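Local coordinates for putative uncharacterized protein (Streptococcus mutans, PDB 3L7N) that is probably a class I glutamine amidotransferase, of a family that releases ammonia from glutamine for transfer to an acceptor, though its own acceptor is not known, at residues A[152-157]-A[166-171]; A[104-109]-A[144-149]; A[115-120]-A[136-141]; A[10-15]-A[177-182]. All coordinates share one frame; numbering follows the deposited sequence.

Contact 1. Residues A[152-157]-A[166-171]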
loop_
_atom_site.group_PDB
_atom_site.type_symbol
_atom_site.label_atom_id
_atom_site.label_comp_id
_atom_site.label_asym_id
_atom_site.label_seq_id
_atom_site.Cartn_x
_atom_site.Cartn_y
_atom_site.Cartn_z
ATOM N N LYS A 152 11.465 15.786 2.754
ATOM C CA LYS A 152 10.220 16.535 2.663
ATOM C C LYS A 152 9.019 15.656 2.976
ATOM O O LYS A 152 7.879 16.120 2.960
ATOM C CB LYS A 152 10.068 17.154 1.272
ATOM C CG LYS A 152 11.285 16.978 0.378
ATOM C CD LYS A 152 10.882 16.590 -1.035
ATOM C CE LYS A 152 11.141 15.115 -1.297
ATOM N NZ LYS A 152 11.055 14.784 -2.746
ATOM N N ALA A 153 9.276 14.384 3.260
ATOM C CA ALA A 153 8.188 13.458 3.573
ATOM C C ALA A 153 7.969 13.408 5.057
ATOM O O ALA A 153 8.926 13.536 5.826
ATOM C CB ALA A 153 8.479 12.081 3.025
ATOM N N GLN A 154 6.704 13.239 5.472
ATOM C CA GLN A 154 6.342 13.067 6.918
ATOM C C GLN A 154 5.844 11.666 7.220
ATOM O O GLN A 154 5.122 11.098 6.434
ATOM C CB GLN A 154 5.276 14.049 7.301
ATOM C CG GLN A 154 5.766 15.463 7.296
ATOM C CD GLN A 154 4.685 16.430 7.016
ATOM O OE1 GLN A 154 4.463 16.801 5.872
ATOM N NE2 GLN A 154 3.958 16.821 8.051
ATOM N N VAL A 155 6.227 11.114 8.368
ATOM C CA VAL A 155 5.600 9.888 8.866
ATOM C C VAL A 155 4.275 10.213 9.651
ATOM O O VAL A 155 4.282 10.995 10.661
ATOM C CB VAL A 155 6.547 9.097 9.758
ATOM C CG1 VAL A 155 5.866 7.853 10.285
ATOM C CG2 VAL A 155 7.870 8.755 9.004
ATOM N N LEU A 156 3.148 9.667 9.182
ATOM C CA LEU A 156 1.919 9.889 9.852
ATOM C C LEU A 156 1.538 8.727 10.803
ATOM O O LEU A 156 0.691 8.898 11.666
ATOM C CB LEU A 156 0.805 10.246 8.873
ATOM C CG LEU A 156 1.230 11.244 7.792
ATOM C CD1 LEU A 156 0.099 11.543 6.824
ATOM C CD2 LEU A 156 1.743 12.508 8.361
ATOM N N ALA A 157 2.232 7.605 10.721
ATOM C CA ALA A 157 1.887 6.520 11.598
ATOM C C ALA A 157 2.899 5.497 11.671
ATOM O O ALA A 157 3.634 5.274 10.704
ATOM C CB ALA A 157 0.626 5.937 11.222
ATOM N N ILE A 166 2.504 4.955 7.450
ATOM C CA ILE A 166 1.830 5.833 6.556
ATOM C C ILE A 166 2.724 7.052 6.390
ATOM O O ILE A 166 3.381 7.478 7.370
ATOM C CB ILE A 166 0.585 6.288 7.136
ATOM C CG1 ILE A 166 -0.382 5.119 7.332
ATOM C CG2 ILE A 166 -0.020 7.333 6.289
ATOM C CD1 ILE A 166 -1.734 5.558 7.913
ATOM N N ILE A 167 2.847 7.570 5.143
ATOM C CA ILE A 167 3.805 8.657 4.843
ATOM C C ILE A 167 3.149 9.635 3.910
ATOM O O ILE A 167 2.423 9.233 3.016
ATOM C CB ILE A 167 5.096 8.134 4.211
ATOM C CG1 ILE A 167 5.813 7.202 5.140
ATOM C CG2 ILE A 167 6.037 9.330 3.739
ATOM C CD1 ILE A 167 7.059 6.586 4.490
ATOM N N LYS A 168 3.334 10.923 4.153
ATOM C CA LYS A 168 2.866 11.883 3.255
ATOM C C LYS A 168 4.029 12.451 2.559
ATOM O O LYS A 168 4.863 13.171 3.184
ATOM C CB LYS A 168 2.138 12.946 3.948
ATOM C CG LYS A 168 1.687 14.067 3.012
ATOM C CD LYS A 168 1.025 15.199 3.803
ATOM C CE LYS A 168 0.459 16.282 2.933
ATOM N NZ LYS A 168 -0.974 16.654 3.462
ATOM N N PHE A 169 4.136 12.113 1.258
ATOM C CA PHE A 169 5.178 12.596 0.348
ATOM C C PHE A 169 4.825 13.936 -0.261
ATOM O O PHE A 169 5.708 14.666 -0.709
ATOM C CB PHE A 169 5.372 11.595 -0.786
ATOM C CG PHE A 169 6.053 10.346 -0.374
ATOM C CD1 PHE A 169 7.444 10.296 -0.281
ATOM C CD2 PHE A 169 5.317 9.203 -0.068
ATOM C CE1 PHE A 169 8.113 9.105 0.142
ATOM C CE2 PHE A 169 5.963 8.004 0.347
ATOM C CZ PHE A 169 7.364 7.963 0.451
ATOM N N GLY A 170 3.539 14.215 -0.384
ATOM C CA GLY A 170 3.108 15.390 -1.102
ATOM C C GLY A 170 1.717 15.745 -0.676
ATOM O O GLY A 170 1.128 15.037 0.132
ATOM N N PRO A 171 1.205 16.893 -1.151
ATOM C CA PRO A 171 -0.075 17.394 -0.669
ATOM C C PRO A 171 -1.161 16.396 -0.899
ATOM O O PRO A 171 -2.144 16.317 -0.092
ATOM C CB PRO A 171 -0.326 18.616 -1.525
ATOM C CG PRO A 171 1.025 18.934 -2.214
ATOM C CD PRO A 171 2.025 17.953 -1.760
#

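Contact 2. Residues A[104-109]-A[144-149]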
loop_
_atom_site.group_PDB
_atom_site.type_symbol
_atom_site.label_atom_id
_atom_site.label_comp_id
_atom_site.label_asym_id
_atom_site.label_seq_id
_atom_site.Cartn_x
_atom_site.Cartn_y
_atom_site.Cartn_z
ATOM N N ASP A 104 15.854 5.665 -1.138
ATOM C CA ASP A 104 15.786 4.244 -1.358
ATOM C C ASP A 104 15.308 3.455 -0.185
ATOM O O ASP A 104 15.436 3.860 0.930
ATOM C CB ASP A 104 17.087 3.673 -1.871
ATOM C CG ASP A 104 16.867 2.375 -2.597
ATOM O OD1 ASP A 104 15.774 1.839 -2.481
ATOM O OD2 ASP A 104 17.751 1.877 -3.295
ATOM N N TYR A 105 14.744 2.305 -0.481
ATOM C CA TYR A 105 13.905 1.567 0.417
ATOM C C TYR A 105 14.711 0.822 1.418
ATOM O O TYR A 105 15.847 0.582 1.202
ATOM C CB TYR A 105 13.000 0.623 -0.383
ATOM C CG TYR A 105 13.656 -0.618 -0.895
ATOM C CD1 TYR A 105 13.601 -1.781 -0.190
ATOM C CD2 TYR A 105 14.324 -0.621 -2.076
ATOM C CE1 TYR A 105 14.178 -2.874 -0.640
ATOM C CE2 TYR A 105 14.907 -1.721 -2.510
ATOM C CZ TYR A 105 14.818 -2.841 -1.791
ATOM O OH TYR A 105 15.413 -3.951 -2.219
ATOM N N LEU A 106 14.105 0.446 2.525
ATOM C CA LEU A 106 14.870 -0.248 3.608
ATOM C C LEU A 106 14.161 -1.545 4.088
ATOM O O LEU A 106 12.997 -1.746 3.809
ATOM C CB LEU A 106 15.072 0.697 4.810
ATOM C CG LEU A 106 15.682 2.086 4.579
ATOM C CD1 LEU A 106 15.357 2.991 5.742
ATOM C CD2 LEU A 106 17.235 1.994 4.351
ATOM N N HIS A 107 14.879 -2.376 4.861
ATOM C CA HIS A 107 14.270 -3.479 5.586
ATOM C C HIS A 107 13.627 -2.977 6.866
ATOM O O HIS A 107 14.071 -2.013 7.432
ATOM C CB HIS A 107 15.312 -4.569 5.909
ATOM C CG HIS A 107 16.026 -5.114 4.698
ATOM N ND1 HIS A 107 17.399 -5.016 4.535
ATOM C CD2 HIS A 107 15.558 -5.733 3.575
ATOM C CE1 HIS A 107 17.748 -5.562 3.372
ATOM N NE2 HIS A 107 16.650 -5.997 2.768
ATOM N N SER A 108 12.544 -3.635 7.296
ATOM C CA SER A 108 11.783 -3.215 8.482
ATOM C C SER A 108 12.495 -3.755 9.725
ATOM O O SER A 108 13.031 -4.833 9.680
ATOM C CB SER A 108 10.369 -3.773 8.404
ATOM O OG SER A 108 9.508 -3.168 9.355
ATOM N N PRO A 109 12.544 -2.955 10.839
ATOM C CA PRO A 109 13.043 -3.511 12.115
ATOM C C PRO A 109 12.464 -4.898 12.356
ATOM O O PRO A 109 13.206 -5.871 12.496
ATOM C CB PRO A 109 12.486 -2.512 13.191
ATOM C CG PRO A 109 12.140 -1.256 12.450
ATOM C CD PRO A 109 12.351 -1.505 10.924
ATOM N N GLY A 144 8.253 -7.237 4.756
ATOM C CA GLY A 144 9.547 -7.436 5.331
ATOM C C GLY A 144 10.361 -6.181 5.185
ATOM O O GLY A 144 11.321 -5.973 5.929
ATOM N N ASP A 145 9.947 -5.311 4.240
ATOM C CA ASP A 145 10.637 -4.046 3.969
ATOM C C ASP A 145 9.728 -2.842 4.283
ATOM O O ASP A 145 8.607 -3.015 4.763
ATOM C CB ASP A 145 11.083 -3.994 2.538
ATOM C CG ASP A 145 12.216 -4.902 2.263
ATOM O OD1 ASP A 145 12.804 -5.442 3.211
ATOM O OD2 ASP A 145 12.521 -5.115 1.088
ATOM N N MET A 146 10.258 -1.634 4.093
ATOM C CA MET A 146 9.492 -0.408 4.304
ATOM C C MET A 146 10.074 0.744 3.428
ATOM O O MET A 146 11.132 0.598 2.825
ATOM C CB MET A 146 9.525 -0.010 5.768
ATOM C CG MET A 146 10.937 0.622 6.241
ATOM S SD MET A 146 11.020 1.085 8.017
ATOM C CE MET A 146 12.643 1.756 8.056
ATOM N N PRO A 147 9.375 1.866 3.350
ATOM C CA PRO A 147 9.868 2.836 2.349
ATOM C C PRO A 147 11.010 3.816 2.861
ATOM O O PRO A 147 11.037 4.194 4.051
ATOM C CB PRO A 147 8.615 3.610 1.962
ATOM C CG PRO A 147 7.583 3.290 3.023
ATOM C CD PRO A 147 7.918 1.977 3.575
ATOM N N GLY A 148 11.932 4.188 1.951
ATOM C CA GLY A 148 12.759 5.422 2.101
ATOM C C GLY A 148 11.966 6.646 2.563
ATOM O O GLY A 148 10.821 6.831 2.194
ATOM N N LEU A 149 12.571 7.467 3.421
ATOM C CA LEU A 149 11.923 8.758 3.815
ATOM C C LEU A 149 12.760 9.988 3.351
ATOM O O LEU A 149 13.754 10.331 3.965
ATOM C CB LEU A 149 11.662 8.806 5.326
ATOM C CG LEU A 149 10.826 9.996 5.769
ATOM C CD1 LEU A 149 9.326 9.728 5.505
ATOM C CD2 LEU A 149 11.066 10.383 7.263
HETATM O O HOH W 1 15.583 5.875 3.706
#

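Contact 3. Residues A[115-120]-A[136-141]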
loop_
_atom_site.group_PDB
_atom_site.type_symbol
_atom_site.label_atom_id
_atom_site.label_comp_id
_atom_site.label_asym_id
_atom_site.label_seq_id
_atom_site.Cartn_x
_atom_site.Cartn_y
_atom_site.Cartn_z
ATOM N N ASN A 115 -2.803 -8.745 11.713
ATOM C CA ASN A 115 -3.489 -7.513 12.039
ATOM C C ASN A 115 -2.981 -6.887 13.332
ATOM O O ASN A 115 -3.177 -7.432 14.399
ATOM C CB ASN A 115 -5.010 -7.717 12.067
ATOM C CG ASN A 115 -5.538 -8.264 10.776
ATOM O OD1 ASN A 115 -6.006 -9.373 10.729
ATOM N ND2 ASN A 115 -5.408 -7.490 9.700
ATOM N N TYR A 116 -2.253 -5.760 13.197
ATOM C CA TYR A 116 -1.648 -5.079 14.350
ATOM C C TYR A 116 -2.022 -3.599 14.439
ATOM O O TYR A 116 -2.522 -3.005 13.472
ATOM C CB TYR A 116 -0.162 -5.267 14.367
ATOM C CG TYR A 116 0.257 -6.703 14.492
ATOM C CD1 TYR A 116 0.244 -7.353 15.733
ATOM C CD2 TYR A 116 0.686 -7.417 13.386
ATOM C CE1 TYR A 116 0.638 -8.669 15.847
ATOM C CE2 TYR A 116 1.124 -8.726 13.499
ATOM C CZ TYR A 116 1.075 -9.356 14.722
ATOM O OH TYR A 116 1.451 -10.684 14.819
ATOM N N LEU A 117 -1.904 -3.042 15.636
ATOM C CA LEU A 117 -2.120 -1.632 15.804
ATOM C C LEU A 117 -1.091 -0.881 15.032
ATOM O O LEU A 117 0.068 -1.263 14.987
ATOM C CB LEU A 117 -2.046 -1.226 17.290
ATOM C CG LEU A 117 -3.266 -1.434 18.197
ATOM C CD1 LEU A 117 -2.803 -1.404 19.677
ATOM C CD2 LEU A 117 -4.401 -0.369 17.943
ATOM N N ILE A 118 -1.536 0.142 14.363
ATOM C CA ILE A 118 -0.688 1.249 13.997
ATOM C C ILE A 118 -1.162 2.411 14.864
ATOM O O ILE A 118 -2.298 2.351 15.435
ATOM C CB ILE A 118 -0.842 1.634 12.444
ATOM C CG1 ILE A 118 -2.300 1.920 12.110
ATOM C CG2 ILE A 118 -0.257 0.503 11.527
ATOM C CD1 ILE A 118 -2.494 2.974 11.139
ATOM N N SER A 119 -0.310 3.461 14.976
ATOM C CA SER A 119 -0.502 4.573 15.937
ATOM C C SER A 119 -0.121 5.878 15.277
ATOM O O SER A 119 1.013 6.017 14.778
ATOM C CB SER A 119 0.412 4.368 17.173
ATOM O OG SER A 119 0.498 3.002 17.555
ATOM N N LEU A 120 -1.014 6.864 15.309
ATOM C CA LEU A 120 -0.712 8.136 14.662
ATOM C C LEU A 120 0.462 8.851 15.314
ATOM O O LEU A 120 0.566 8.932 16.531
ATOM C CB LEU A 120 -1.927 9.069 14.613
ATOM C CG LEU A 120 -3.194 8.508 13.998
ATOM C CD1 LEU A 120 -4.182 9.602 13.648
ATOM C CD2 LEU A 120 -2.842 7.734 12.805
ATOM N N ASP A 136 -4.943 4.843 17.798
ATOM C CA ASP A 136 -4.518 3.467 17.546
ATOM C C ASP A 136 -5.645 2.675 16.848
ATOM O O ASP A 136 -6.847 2.727 17.280
ATOM C CB ASP A 136 -4.129 2.750 18.856
ATOM C CG ASP A 136 -2.941 3.420 19.574
ATOM O OD1 ASP A 136 -1.843 3.594 18.951
ATOM O OD2 ASP A 136 -3.106 3.746 20.775
ATOM N N LEU A 137 -5.256 1.924 15.795
ATOM C CA LEU A 137 -6.199 1.207 14.949
ATOM C C LEU A 137 -5.626 -0.097 14.556
ATOM O O LEU A 137 -4.478 -0.182 14.189
ATOM C CB LEU A 137 -6.482 2.004 13.714
ATOM C CG LEU A 137 -7.553 1.478 12.770
ATOM C CD1 LEU A 137 -8.934 1.273 13.508
ATOM C CD2 LEU A 137 -7.682 2.459 11.643
ATOM N N LEU A 138 -6.414 -1.139 14.635
ATOM C CA LEU A 138 -5.945 -2.401 14.145
ATOM C C LEU A 138 -6.090 -2.482 12.556
ATOM O O LEU A 138 -7.190 -2.217 11.990
ATOM C CB LEU A 138 -6.641 -3.562 14.865
ATOM C CG LEU A 138 -5.614 -4.563 15.425
ATOM C CD1 LEU A 138 -5.081 -4.137 16.768
ATOM C CD2 LEU A 138 -6.178 -5.831 15.536
ATOM N N VAL A 139 -4.950 -2.667 11.869
ATOM C CA VAL A 139 -4.929 -2.737 10.412
ATOM C C VAL A 139 -4.115 -3.915 9.971
ATOM O O VAL A 139 -3.404 -4.555 10.808
ATOM C CB VAL A 139 -4.347 -1.406 9.731
ATOM C CG1 VAL A 139 -5.134 -0.177 10.162
ATOM C CG2 VAL A 139 -2.837 -1.261 9.963
ATOM N N GLY A 140 -4.191 -4.245 8.672
ATOM C CA GLY A 140 -3.459 -5.410 8.132
ATOM C C GLY A 140 -1.981 -5.121 7.824
ATOM O O GLY A 140 -1.606 -3.987 7.603
ATOM N N HIS A 141 -1.160 -6.158 7.809
ATOM C CA HIS A 141 0.255 -6.003 7.525
ATOM C C HIS A 141 0.694 -7.188 6.791
ATOM O O HIS A 141 0.266 -8.299 7.109
ATOM C CB HIS A 141 1.088 -5.901 8.839
ATOM C CG HIS A 141 0.760 -4.721 9.655
ATOM N ND1 HIS A 141 -0.291 -4.708 10.548
ATOM C CD2 HIS A 141 1.262 -3.472 9.645
ATOM C CE1 HIS A 141 -0.431 -3.492 11.045
ATOM N NE2 HIS A 141 0.503 -2.720 10.512
#

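Contact 4. Residues A[10-15]-A[177-182]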
loop_
_atom_site.group_PDB
_atom_site.type_symbol
_atom_site.label_atom_id
_atom_site.label_comp_id
_atom_site.label_asym_id
_atom_site.label_seq_id
_atom_site.Cartn_x
_atom_site.Cartn_y
_atom_site.Cartn_z
ATOM N N THR A 10 -1.807 -11.402 -8.597
ATOM C CA THR A 10 -3.247 -11.829 -8.377
ATOM C C THR A 10 -3.562 -11.759 -6.898
ATOM O O THR A 10 -4.620 -11.272 -6.515
ATOM C CB THR A 10 -3.503 -13.303 -8.917
ATOM O OG1 THR A 10 -2.529 -14.165 -8.399
ATOM C CG2 THR A 10 -3.378 -13.375 -10.478
ATOM N N PHE A 11 -2.555 -12.049 -6.054
ATOM C CA PHE A 11 -2.717 -11.921 -4.589
ATOM C C PHE A 11 -2.404 -10.510 -3.983
ATOM O O PHE A 11 -2.480 -10.318 -2.753
ATOM C CB PHE A 11 -1.921 -12.971 -3.865
ATOM C CG PHE A 11 -0.522 -13.079 -4.319
ATOM C CD1 PHE A 11 0.524 -12.348 -3.650
ATOM C CD2 PHE A 11 -0.181 -13.949 -5.377
ATOM C CE1 PHE A 11 1.904 -12.466 -4.057
ATOM C CE2 PHE A 11 1.201 -14.103 -5.811
ATOM C CZ PHE A 11 2.246 -13.344 -5.135
ATOM N N GLU A 12 -2.057 -9.560 -4.807
ATOM C CA GLU A 12 -1.922 -8.216 -4.345
ATOM C C GLU A 12 -3.083 -7.379 -4.885
ATOM O O GLU A 12 -2.889 -6.467 -5.784
ATOM C CB GLU A 12 -0.627 -7.676 -4.809
ATOM C CG GLU A 12 0.492 -8.536 -4.470
ATOM C CD GLU A 12 0.931 -8.346 -3.077
ATOM O OE1 GLU A 12 0.316 -7.463 -2.372
ATOM O OE2 GLU A 12 1.945 -9.011 -2.671
ATOM N N ALA A 13 -4.289 -7.727 -4.455
ATOM C CA ALA A 13 -5.508 -7.174 -5.062
ATOM C C ALA A 13 -5.819 -5.772 -4.565
ATOM O O ALA A 13 -5.588 -5.460 -3.409
ATOM C CB ALA A 13 -6.660 -8.080 -4.763
ATOM N N PRO A 14 -6.492 -4.976 -5.379
ATOM C CA PRO A 14 -6.875 -3.671 -4.896
ATOM C C PRO A 14 -7.836 -3.713 -3.642
ATOM O O PRO A 14 -8.084 -2.637 -2.988
ATOM C CB PRO A 14 -7.602 -3.059 -6.093
ATOM C CG PRO A 14 -8.020 -4.208 -6.922
ATOM C CD PRO A 14 -7.091 -5.291 -6.687
ATOM N N GLY A 15 -8.417 -4.887 -3.360
ATOM C CA GLY A 15 -9.580 -4.999 -2.405
ATOM C C GLY A 15 -10.450 -3.740 -2.160
ATOM O O GLY A 15 -11.077 -3.201 -3.071
ATOM N N GLN A 177 2.295 1.604 4.035
ATOM C CA GLN A 177 3.044 0.378 4.061
ATOM C C GLN A 177 2.130 -0.785 4.502
ATOM O O GLN A 177 2.304 -1.947 4.078
ATOM C CB GLN A 177 4.240 0.512 4.990
ATOM C CG GLN A 177 5.076 -0.765 5.149
ATOM C CD GLN A 177 5.528 -1.358 3.830
ATOM O OE1 GLN A 177 5.122 -2.489 3.467
ATOM N NE2 GLN A 177 6.416 -0.634 3.110
ATOM N N CYS A 178 1.131 -0.444 5.287
ATOM C CA CYS A 178 0.237 -1.395 5.835
ATOM C C CYS A 178 -1.043 -1.561 4.864
ATOM O O CYS A 178 -1.290 -0.684 3.927
ATOM C CB CYS A 178 -0.198 -0.895 7.246
ATOM S SG CYS A 178 -0.838 0.802 7.269
ATOM N N HIS A 179 -1.853 -2.590 5.119
ATOM C CA HIS A 179 -2.982 -2.878 4.285
ATOM C C HIS A 179 -4.336 -2.648 5.055
ATOM O O HIS A 179 -4.761 -3.497 5.790
ATOM C CB HIS A 179 -2.898 -4.330 3.856
ATOM C CG HIS A 179 -1.688 -4.655 3.034
ATOM N ND1 HIS A 179 -1.677 -4.566 1.661
ATOM C CD2 HIS A 179 -0.478 -5.154 3.383
ATOM C CE1 HIS A 179 -0.501 -4.971 1.201
ATOM N NE2 HIS A 179 0.243 -5.335 2.221
ATOM N N LEU A 180 -5.018 -1.569 4.810
ATOM C CA LEU A 180 -6.367 -1.422 5.356
ATOM C C LEU A 180 -7.427 -2.005 4.419
ATOM O O LEU A 180 -8.634 -2.017 4.749
ATOM C CB LEU A 180 -6.688 0.032 5.581
ATOM C CG LEU A 180 -5.976 0.698 6.731
ATOM C CD1 LEU A 180 -4.461 0.756 6.514
ATOM C CD2 LEU A 180 -6.560 2.114 6.947
ATOM N N GLU A 181 -6.989 -2.435 3.239
ATOM C CA GLU A 181 -7.878 -2.790 2.135
ATOM C C GLU A 181 -8.258 -4.291 2.202
ATOM O O GLU A 181 -9.028 -4.795 1.340
ATOM C CB GLU A 181 -7.170 -2.489 0.769
ATOM C CG GLU A 181 -6.232 -3.616 0.271
ATOM C CD GLU A 181 -4.825 -3.501 0.779
ATOM O OE1 GLU A 181 -4.491 -2.521 1.513
ATOM O OE2 GLU A 181 -4.032 -4.388 0.447
ATOM N N PHE A 182 -7.671 -5.015 3.176
ATOM C CA PHE A 182 -7.864 -6.457 3.286
ATOM C C PHE A 182 -9.365 -6.844 3.477
ATOM O O PHE A 182 -10.221 -6.010 3.943
ATOM C CB PHE A 182 -7.036 -7.011 4.430
ATOM C CG PHE A 182 -5.594 -7.259 4.081
ATOM C CD1 PHE A 182 -5.134 -7.094 2.760
ATOM C CD2 PHE A 182 -4.675 -7.728 5.091
ATOM C CE1 PHE A 182 -3.774 -7.369 2.418
ATOM C CE2 PHE A 182 -3.312 -8.002 4.787
ATOM C CZ PHE A 182 -2.842 -7.829 3.443
HETATM O O HOH W 2 -3.736 -6.096 -1.316
#

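Contact 1. Residues A[152-157]-A[166-171]
Gln-154 and Lys-168 face each other in a beta hairpin, where strand 154-158 runs antiparallel to strand 166-170 at 147° between the short segments. Backbone bonds set the register. Gln-154 N gives its hydrogen to Lys-168 O at 2.9 Å, and Lys-168 N returns the bond to Gln-154 O; Leu-156 N bonds to Ile-166 O at 2.9 Å. Val-155 pairs with Ile-167, yet Ala-157 pairs with Ile-166: the register slips by one residue in a beta bulge, and the bond from Ile-166 N to Ala-157 O is weak at 3.5 Å.

Apolar contacts divide between the two faces of the hairpin. On the face of Val-155 and Ile-167, Ala-153 CB rests on Ile-167 CG2 at 3.7 Å. That methyl is swung along the strand toward Phe-169 by the first torsion (chi1 -62°, CG2 opposite the backbone N) and sits over one face of the Phe-169 ring, offset to the rim. Ala-153 CB approaches the same ring obliquely. Phe-169 also meets the ring of Tyr-101, their planes about 20° apart. On the other face Ala-157 CB touches Ile-166 CD1 at 4.1 Å, and Leu-156 CB lies against Ile-166 CG2.

The charged ends are engaged outside the hairpin. Lys-152 NZ bonds to Tyr-101 O and Lys-168 NZ to Tyr-174 OH. The aliphatic base of Lys-168 serves the hairpin itself, its CB lying 3.8 Å from Leu-156 CD1.

Contact 2. Residues A[104-109]-A[144-149]
Leu-106 and Met-146 form the hydrogen-bonded pair of a short antiparallel strand pairing, in which strand 145-146 makes the outermost strand at one end of the mixed sheet and lies beside strand 106-113. The touching parts run 135° apart. Leu-106 N bonds to Met-146 O at 3.0 Å, and Met-146 N answers to Leu-106 O. One step on, His-107 and Asp-145 are a non-hydrogen-bonded pair with diverging side chains, and Ser-108 N then bonds to Gly-144 O at 3.0 Å. The chain turns a corner at both Gly-144 and Pro-109, which bounds the pairing at that end. At the other, Gly-148 CA passes 3.3 Å from Asp-104 O.

Among the side chains, Asp-145 turns its carboxylate back over the neighbouring strand. OD2 comes to the edge of the Tyr-105 ring, near its plane, 3.3 Å from CE1, with ring and carboxylate planes 42° apart. The far end of that ring is held by a hydrogen bond between its OH and Ser-59 OG. Pro-147 points away from strand 106-113 and packs on Gln-95 of helix 92-100 and on Ile-167, joining this edge of the sheet to its surroundings.

Met-146 starts between its backbone N and carbonyl carbon (chi1 75°) and then runs fully extended. The chain therefore reaches across the opposite strand, and its outer end does the touching: SD sits 4.1 Å from Pro-109 CD, and the terminal CE meets Leu-106 CD1 at 3.8 Å.

Contact 3. Residues A[115-120]-A[136-141]
The His-141 imidazole lies edge-on to strand 115-120. In the plane of its ring, CE1 meets Tyr-116 O at 3.2 Å and NE2 meets Ile-118 CG2 at 3.5 Å. ND1 sits near the plane of the Tyr-116 ring at that ring's edge, and also makes a weak hydrogen bond to Gly-114 O. Tyr-116 in turn meets Tyr-206 edge-to-face.

Ile-118 and Val-139 share the face of the sheet that bears Tyr-116 and cross at about a right angle, with CG2 of each in contact at 3.5 Å. Ile-118 CG2 thus touches both Val-139 and the imidazole, placed there by a first torsion of 55° that leaves CG2 opposite the carbonyl carbon. On the other face Leu-117 and Leu-138 also cross nearly at right angles, Leu-117 CG lying 3.6 Å from Leu-138 CD1. The row there ends in a polar pair: Ser-119 OG donates to Asp-136 OD1 at 2.8 Å, meeting the oxygen almost head-on.

Beneath the side chains, Tyr-116 with Val-139 and Ile-118 with Leu-137 are hydrogen-bonded pairs, each joined by two backbone bonds. With strand directions 131° apart, the arrangement is a strongly twisted antiparallel hairpin whose two strands are linked by a long loop, in the antiparallel part of the mixed sheet of this class I glutamine amidotransferase domain.

Contact 4. Residues A[10-15]-A[177-182]
The His-179 ring is approached obliquely by Glu-12, whose OE1 lies 4.4 Å from CE1. One face of the imidazole takes Phe-182 CZ, 3.3 Å above the plane and offset toward the rim. At its edge, in plane, stands the carboxylate carbon of Glu-181. Phe-182 answers with a ring face of its own: His-179 CB sits over its centre, while water 2 lies at its edge.

His-179 ND1 donates to the syn lone pair of Glu-181 OE2 at 2.7 Å, the oxygen lying 17° out of the ring plane. The Glu-181 chain folds back to reach the ring through a bend at chi2 (-88°). Its CB and CG run past the loop 10-15, where CB is 3.9 Å from Pro-14 O.

No direct hydrogen bond joins residues 10-15 to 177-182, though Glu-181 is backbone-bonded to Ala-16 just beyond. Water 2 bridges them, donating to Glu-181 OE2 and, at 2.9 Å, to Ala-13 O. OE2 therefore accepts from both imidazole and water, which would fix the carboxylate and the rotation of the ring. His-179 also touches a GxCxG sequence around Cys-91 that fits a nucleophile elbow, consistent with the Cys-His-Glu triad of class I glutamine amidotransferases, in which the glutamate orients the histidine.

In the fold
From the N terminus, the loop after strand 2-7 opens contact 4 at residues 10-15. Contact 4 closes at 177-182, beyond strand 173-176, so the other three contacts all nest within its loop. Contact 2 opens next at 104-109 and closes at 144-149; contact 3, between 115-120 and 136-141, is nested inside it. Contact 1 follows in series, and none cross. Contacts 1, 2 and 3 lie in the antiparallel part of one mixed sheet, with strands 154-158 and 115-120 side by side. Val-155 packs on Leu-149 to join contacts 1 and 2, and a probable backbone bond from His-179 to Gly-140 ties contact 4 to contact 3.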